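Local structure of cruciform cutting endonuclease 1, mitochondrial (Schizosaccharomyces pombe, 1KCF) at residues S170-W175 against M228-L233; P111-M116 against S236-W241. The protein resolves Holliday junctions in mitochondria as a homodimeric, magnesium-dependent endonuclease that cuts four-way DNA at the point of strand exchange. One frame throughout, in Å; residues are numbered along the deposited sequence.

Contact 1 of 2, residues S170-W175 against M228-L233; sequences STYSYW and MADSAL
Thr171, Tyr172 and Trp175 face Asp230 and Leu233 across two helical segments whose axes cross almost perpendicularly, at 86° with a closest approach of 10.8 Å. In this RuvC-like resolvase of the RNase H clan, the crossing brings helix 168-179 against helix 224-253, which carries the magnesium-binding Asp230. At this separation the two aromatic side chains, Tyr172 and Trp175, do most of the bridging. Tyr172 does so on the side of the magnesium-binding residues: its OH donates to Asp230 OD1 at 2.8 Å, reaching the syn lone pair of that oxygen. The tyrosine ring and the carboxylate are turned 51° against each other, and OD1 lies at the ring edge. Arg191 forms a salt bridge to the same oxygen, while OD2 comes close to Asp46, which also binds magnesium. Tyr172 and Arg191 would thus act as second-shell groups, probably fixing how the carboxylate is turned.

Thr171 sits nearer the helix crossing. With CG2 anti to its backbone N, the methyl rests 3.7 Å from Leu233 O, and OG1 is left to hydrogen-bond Glu117.

Trp175 grips Leu233 in two ways. Leu233 CD2 lies over one face of the indole in a CH-pi contact, 3.6 Å from the centroid of the five-membered ring, while Tyr174 CE2 lies over the opposite face, so the indole is sandwiched. In its own ring plane, Trp175 NE1 donates to the main-chain carbonyl Leu233 O at 3.0 Å, with a nearly straight N-H...O angle of 164°.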
loop_
_atom_site.group_PDB
_atom_site.type_symbol
_atom_site.label_atom_id
_atom_site.label_comp_id
_atom_site.label_asym_id
_atom_site.label_seq_id
_atom_site.Cartn_x
_atom_site.Cartn_y
_atom_site.Cartn_z
ATOM N N SER A 170 -16.177 -5.539 14.444
ATOM C CA SER A 170 -16.042 -6.734 15.270
ATOM C C SER A 170 -15.452 -6.411 16.641
ATOM O O SER A 170 -15.896 -6.944 17.658
ATOM C CB SER A 170 -15.162 -7.768 14.566
ATOM O OG SER A 170 -15.758 -8.193 13.352
ATOM N N THR A 171 -14.447 -5.541 16.665
ATOM C CA THR A 171 -13.806 -5.159 17.916
ATOM C C THR A 171 -14.794 -4.451 18.836
ATOM O O THR A 171 -15.033 -4.887 19.960
ATOM C CB THR A 171 -12.605 -4.226 17.655
ATOM O OG1 THR A 171 -11.635 -4.908 16.851
ATOM C CG2 THR A 171 -11.957 -3.807 18.963
ATOM N N TYR A 172 -15.374 -3.363 18.340
ATOM C CA TYR A 172 -16.333 -2.561 19.098
ATOM C C TYR A 172 -17.615 -3.315 19.437
ATOM O O TYR A 172 -18.100 -3.260 20.570
ATOM C CB TYR A 172 -16.675 -1.302 18.301
ATOM C CG TYR A 172 -15.467 -0.463 17.953
ATOM C CD1 TYR A 172 -15.386 0.196 16.727
ATOM C CD2 TYR A 172 -14.414 -0.309 18.857
ATOM C CE1 TYR A 172 -14.287 0.987 16.406
ATOM C CE2 TYR A 172 -13.307 0.485 18.550
ATOM C CZ TYR A 172 -13.253 1.129 17.323
ATOM O OH TYR A 172 -12.176 1.928 17.010
ATOM N N SER A 173 -18.167 -4.006 18.446
ATOM C CA SER A 173 -19.390 -4.776 18.636
ATOM C C SER A 173 -19.169 -5.773 19.759
ATOM O O SER A 173 -20.040 -5.987 20.605
ATOM C CB SER A 173 -19.749 -5.521 17.346
ATOM O OG SER A 173 -20.658 -6.579 17.595
ATOM N N TYR A 174 -17.989 -6.379 19.760
ATOM C CA TYR A 174 -17.642 -7.351 20.777
ATOM C C TYR A 174 -17.678 -6.756 22.182
ATOM O O TYR A 174 -18.371 -7.265 23.067
ATOM C CB TYR A 174 -16.246 -7.923 20.520
ATOM C CG TYR A 174 -15.732 -8.745 21.679
ATOM C CD1 TYR A 174 -16.266 -10.006 21.965
ATOM C CD2 TYR A 174 -14.753 -8.239 22.528
ATOM C CE1 TYR A 174 -15.836 -10.737 23.075
ATOM C CE2 TYR A 174 -14.318 -8.955 23.635
ATOM C CZ TYR A 174 -14.860 -10.199 23.906
ATOM O OH TYR A 174 -14.425 -10.890 25.016
ATOM N N TRP A 175 -16.927 -5.683 22.387
ATOM C CA TRP A 175 -16.865 -5.065 23.703
ATOM C C TRP A 175 -18.172 -4.441 24.175
ATOM O O TRP A 175 -18.454 -4.424 25.371
ATOM C CB TRP A 175 -15.731 -4.038 23.748
ATOM C CG TRP A 175 -14.374 -4.686 23.780
ATOM C CD1 TRP A 175 -13.388 -4.582 22.838
ATOM C CD2 TRP A 175 -13.872 -5.572 24.788
ATOM N NE1 TRP A 175 -12.308 -5.350 23.196
ATOM C CE2 TRP A 175 -12.576 -5.968 24.390
ATOM C CE3 TRP A 175 -14.391 -6.072 25.990
ATOM C CZ2 TRP A 175 -11.790 -6.838 25.151
ATOM C CZ3 TRP A 175 -13.608 -6.940 26.748
ATOM C CH2 TRP A 175 -12.322 -7.312 26.322
ATOM N N MET A 228 -4.889 5.060 22.885
ATOM C CA MET A 228 -4.253 3.913 23.532
ATOM C C MET A 228 -5.299 2.853 23.858
ATOM O O MET A 228 -5.058 1.655 23.717
ATOM C CB MET A 228 -3.562 4.323 24.840
ATOM C CG MET A 228 -2.380 5.264 24.690
ATOM S SD MET A 228 -1.440 5.389 26.232
ATOM C CE MET A 228 -2.435 6.507 27.164
ATOM N N ALA A 229 -6.459 3.307 24.315
ATOM C CA ALA A 229 -7.538 2.401 24.668
ATOM C C ALA A 229 -7.960 1.644 23.421
ATOM O O ALA A 229 -8.262 0.453 23.476
ATOM C CB ALA A 229 -8.717 3.184 25.237
ATOM N N ASP A 230 -7.954 2.334 22.289
ATOM C CA ASP A 230 -8.344 1.711 21.035
ATOM C C ASP A 230 -7.477 0.491 20.711
ATOM O O ASP A 230 -8.002 -0.596 20.467
ATOM C CB ASP A 230 -8.262 2.720 19.894
ATOM C CG ASP A 230 -9.290 2.456 18.817
ATOM O OD1 ASP A 230 -10.496 2.598 19.120
ATOM O OD2 ASP A 230 -8.901 2.100 17.682
ATOM N N SER A 231 -6.156 0.658 20.713
ATOM C CA SER A 231 -5.281 -0.469 20.406
ATOM C C SER A 231 -5.357 -1.559 21.474
ATOM O O SER A 231 -5.216 -2.744 21.169
ATOM C CB SER A 231 -3.823 -0.007 20.225
ATOM O OG SER A 231 -3.289 0.548 21.414
ATOM N N ALA A 232 -5.581 -1.167 22.726
ATOM C CA ALA A 232 -5.675 -2.143 23.805
ATOM C C ALA A 232 -6.928 -3.006 23.625
ATOM O O ALA A 232 -6.914 -4.200 23.910
ATOM C CB ALA A 232 -5.707 -1.436 25.158
ATOM N N LEU A 233 -8.012 -2.400 23.148
ATOM C CA LEU A 233 -9.257 -3.139 22.929
ATOM C C LEU A 233 -9.130 -4.056 21.724
ATOM O O LEU A 233 -9.802 -5.088 21.644
ATOM C CB LEU A 233 -10.432 -2.181 22.726
ATOM C CG LEU A 233 -10.892 -1.392 23.952
ATOM C CD1 LEU A 233 -11.825 -0.284 23.515
ATOM C CD2 LEU A 233 -11.581 -2.328 24.938
#

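Contact 2 of 2, residues P111-M116 against S236-W241; sequences PHVILM and SGWMRW
Leu115 and Trp238 carry this contact, a meeting of strand 113-118 with helix 224-253 that is wholly apolar across the two segments. Trp238 extends CG anti to its backbone N (chi1 -177°), which sends the indole from the helix toward the sheet. Leu115 spreads both methyls against that side chain. CD2 settles over the indole face as a CH-pi contact, 3.7 Å from the centroid of the five-membered ring and only 10° off its normal. CD1 reaches farther back, toward the root of the tryptophan: it lies 3.4 Å from Trp238 CB and 3.6 Å from Trp238 CG. Both methyls thus lie on the same face of the tryptophan, CD2 over the five-membered ring and CD1 nearer CB, which would hinder a tilt of the ring toward the strand.

Val113, two residues earlier and on the same side of the strand, meets the far end of the indole. Its CG1, anti to the backbone N, approaches Trp238 CH2 at 3.9 Å, obliquely to the ring. One tryptophan is in this way touched at both ends by alternate residues of a single strand.

Leu164 of the neighbouring strand 162-165 and Leu166 beyond it also touch Trp238, while Val42 packs on Leu115. Were Trp238 cut back to an alanine, the Leu115 methyls and Val113 CG1 would probably lose their aromatic partner, and a gap is likely to open toward Leu164 and Leu166.

The arrangement is a helix laid against one face of the central beta-sheet, with a tryptophan filling the apolar layer between them, as expected of the RNase H-like alpha/beta fold of the RuvC resolvase family.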
loop_
_atom_site.group_PDB
_atom_site.type_symbol
_atom_site.label_atom_id
_atom_site.label_comp_id
_atom_site.label_asym_id
_atom_site.label_seq_id
_atom_site.Cartn_x
_atom_site.Cartn_y
_atom_site.Cartn_z
ATOM N N PRO A 111 7.077 -9.884 17.055
ATOM C CA PRO A 111 5.762 -10.498 17.270
ATOM C C PRO A 111 5.503 -11.852 16.621
ATOM O O PRO A 111 6.121 -12.215 15.619
ATOM C CB PRO A 111 4.789 -9.443 16.728
ATOM C CG PRO A 111 5.600 -8.165 16.700
ATOM C CD PRO A 111 6.941 -8.659 16.252
ATOM N N HIS A 112 4.569 -12.589 17.213
ATOM C CA HIS A 112 4.160 -13.880 16.688
ATOM C C HIS A 112 2.917 -13.587 15.856
ATOM O O HIS A 112 2.596 -14.303 14.908
ATOM C CB HIS A 112 3.788 -14.846 17.818
ATOM C CG HIS A 112 4.958 -15.337 18.610
ATOM N ND1 HIS A 112 6.228 -15.434 18.084
ATOM C CD2 HIS A 112 5.042 -15.803 19.880
ATOM C CE1 HIS A 112 7.043 -15.937 18.994
ATOM N NE2 HIS A 112 6.348 -16.169 20.091
ATOM N N VAL A 113 2.223 -12.519 16.232
ATOM C CA VAL A 113 1.010 -12.108 15.545
ATOM C C VAL A 113 0.920 -10.589 15.495
ATOM O O VAL A 113 1.277 -9.900 16.448
ATOM C CB VAL A 113 -0.257 -12.639 16.262
ATOM C CG1 VAL A 113 -1.509 -12.175 15.519
ATOM C CG2 VAL A 113 -0.221 -14.163 16.336
ATOM N N ILE A 114 0.457 -10.076 14.363
ATOM C CA ILE A 114 0.286 -8.645 14.188
ATOM C C ILE A 114 -1.141 -8.407 13.743
ATOM O O ILE A 114 -1.570 -8.930 12.717
ATOM C CB ILE A 114 1.236 -8.071 13.120
ATOM C CG1 ILE A 114 2.684 -8.241 13.573
ATOM C CG2 ILE A 114 0.931 -6.592 12.891
ATOM C CD1 ILE A 114 3.691 -7.865 12.516
ATOM N N LEU A 115 -1.867 -7.628 14.536
ATOM C CA LEU A 115 -3.255 -7.289 14.258
ATOM C C LEU A 115 -3.305 -5.861 13.729
ATOM O O LEU A 115 -2.813 -4.926 14.371
ATOM C CB LEU A 115 -4.083 -7.394 15.534
ATOM C CG LEU A 115 -3.928 -8.700 16.322
ATOM C CD1 LEU A 115 -4.809 -8.629 17.548
ATOM C CD2 LEU A 115 -4.297 -9.897 15.455
ATOM N N MET A 116 -3.905 -5.693 12.560
ATOM C CA MET A 116 -3.980 -4.379 11.948
ATOM C C MET A 116 -5.412 -3.902 11.760
ATOM O O MET A 116 -6.275 -4.624 11.265
ATOM C CB MET A 116 -3.253 -4.403 10.606
ATOM C CG MET A 116 -2.694 -3.064 10.160
ATOM S SD MET A 116 -1.774 -3.235 8.609
ATOM C CE MET A 116 -0.206 -3.838 9.226
ATOM N N SER A 236 -6.594 -7.090 23.177
ATOM C CA SER A 236 -7.298 -7.877 24.182
ATOM C C SER A 236 -8.566 -8.496 23.609
ATOM O O SER A 236 -8.923 -9.625 23.951
ATOM C CB SER A 236 -7.637 -7.022 25.407
ATOM O OG SER A 236 -8.602 -6.032 25.109
ATOM N N GLY A 237 -9.242 -7.763 22.731
ATOM C CA GLY A 237 -10.456 -8.281 22.132
ATOM C C GLY A 237 -10.169 -9.515 21.296
ATOM O O GLY A 237 -10.868 -10.519 21.392
ATOM N N TRP A 238 -9.127 -9.445 20.477
ATOM C CA TRP A 238 -8.761 -10.561 19.617
ATOM C C TRP A 238 -8.263 -11.773 20.413
ATOM O O TRP A 238 -8.548 -12.921 20.070
ATOM C CB TRP A 238 -7.675 -10.123 18.636
ATOM C CG TRP A 238 -7.286 -11.186 17.664
ATOM C CD1 TRP A 238 -7.901 -11.480 16.480
ATOM C CD2 TRP A 238 -6.194 -12.097 17.790
ATOM N NE1 TRP A 238 -7.251 -12.519 15.856
ATOM C CE2 TRP A 238 -6.194 -12.918 16.641
ATOM C CE3 TRP A 238 -5.207 -12.305 18.761
ATOM C CZ2 TRP A 238 -5.254 -13.925 16.435
ATOM C CZ3 TRP A 238 -4.267 -13.310 18.558
ATOM C CH2 TRP A 238 -4.299 -14.107 17.401
ATOM N N MET A 239 -7.501 -11.516 21.466
ATOM C CA MET A 239 -6.977 -12.602 22.275
ATOM C C MET A 239 -8.101 -13.351 22.970
ATOM O O MET A 239 -8.027 -14.566 23.143
ATOM C CB MET A 239 -5.982 -12.061 23.296
ATOM C CG MET A 239 -4.682 -11.599 22.664
ATOM S SD MET A 239 -3.712 -10.549 23.758
ATOM C CE MET A 239 -3.485 -11.628 25.114
ATOM N N ARG A 240 -9.149 -12.631 23.360
ATOM C CA ARG A 240 -10.275 -13.267 24.020
ATOM C C ARG A 240 -11.055 -14.096 23.014
ATOM O O ARG A 240 -11.584 -15.154 23.361
ATOM C CB ARG A 240 -11.185 -12.224 24.679
ATOM C CG ARG A 240 -10.497 -11.428 25.785
ATOM C CD ARG A 240 -11.488 -10.583 26.583
ATOM N NE ARG A 240 -12.265 -11.386 27.525
ATOM C CZ ARG A 240 -13.221 -10.904 28.314
ATOM N NH1 ARG A 240 -13.527 -9.615 28.283
ATOM N NH2 ARG A 240 -13.871 -11.713 29.140
ATOM N N TRP A 241 -11.124 -13.630 21.766
ATOM C CA TRP A 241 -11.835 -14.380 20.736
ATOM C C TRP A 241 -11.181 -15.736 20.580
ATOM O O TRP A 241 -11.858 -16.760 20.517
ATOM C CB TRP A 241 -11.792 -13.673 19.377
ATOM C CG TRP A 241 -12.472 -12.348 19.334
ATOM C CD1 TRP A 241 -13.410 -11.879 20.203
ATOM C CD2 TRP A 241 -12.272 -11.317 18.359
ATOM N NE1 TRP A 241 -13.807 -10.617 19.834
ATOM C CE2 TRP A 241 -13.124 -10.245 18.706
ATOM C CE3 TRP A 241 -11.458 -11.193 17.225
ATOM C CZ2 TRP A 241 -13.184 -9.060 17.959
ATOM C CZ3 TRP A 241 -11.517 -10.012 16.481
ATOM C CH2 TRP A 241 -12.375 -8.964 16.855
#

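Helix 224-253 serves both contacts, offering 228-233 to contact 1 and, immediately beyond, 236-241 to contact 2. Their centres lie 11 Å apart. Along the chain, strand segment 111-116 comes first, then helical segment 170-175, and finally the two pieces of the long helix, so contact 1 is enclosed in sequence by contact 2. The two meet directly: Tyr174 and Trp241 pack edge-to-face, and Trp175 CZ2 lies 3.3 Å from Ser236 OG. The shared helix thus ties the sheet, through strand 113-118, to helix 168-179, and brings its magnesium-binding residue up to the side of strand 42-47, the neighbour of strand 113-118 in the sheet.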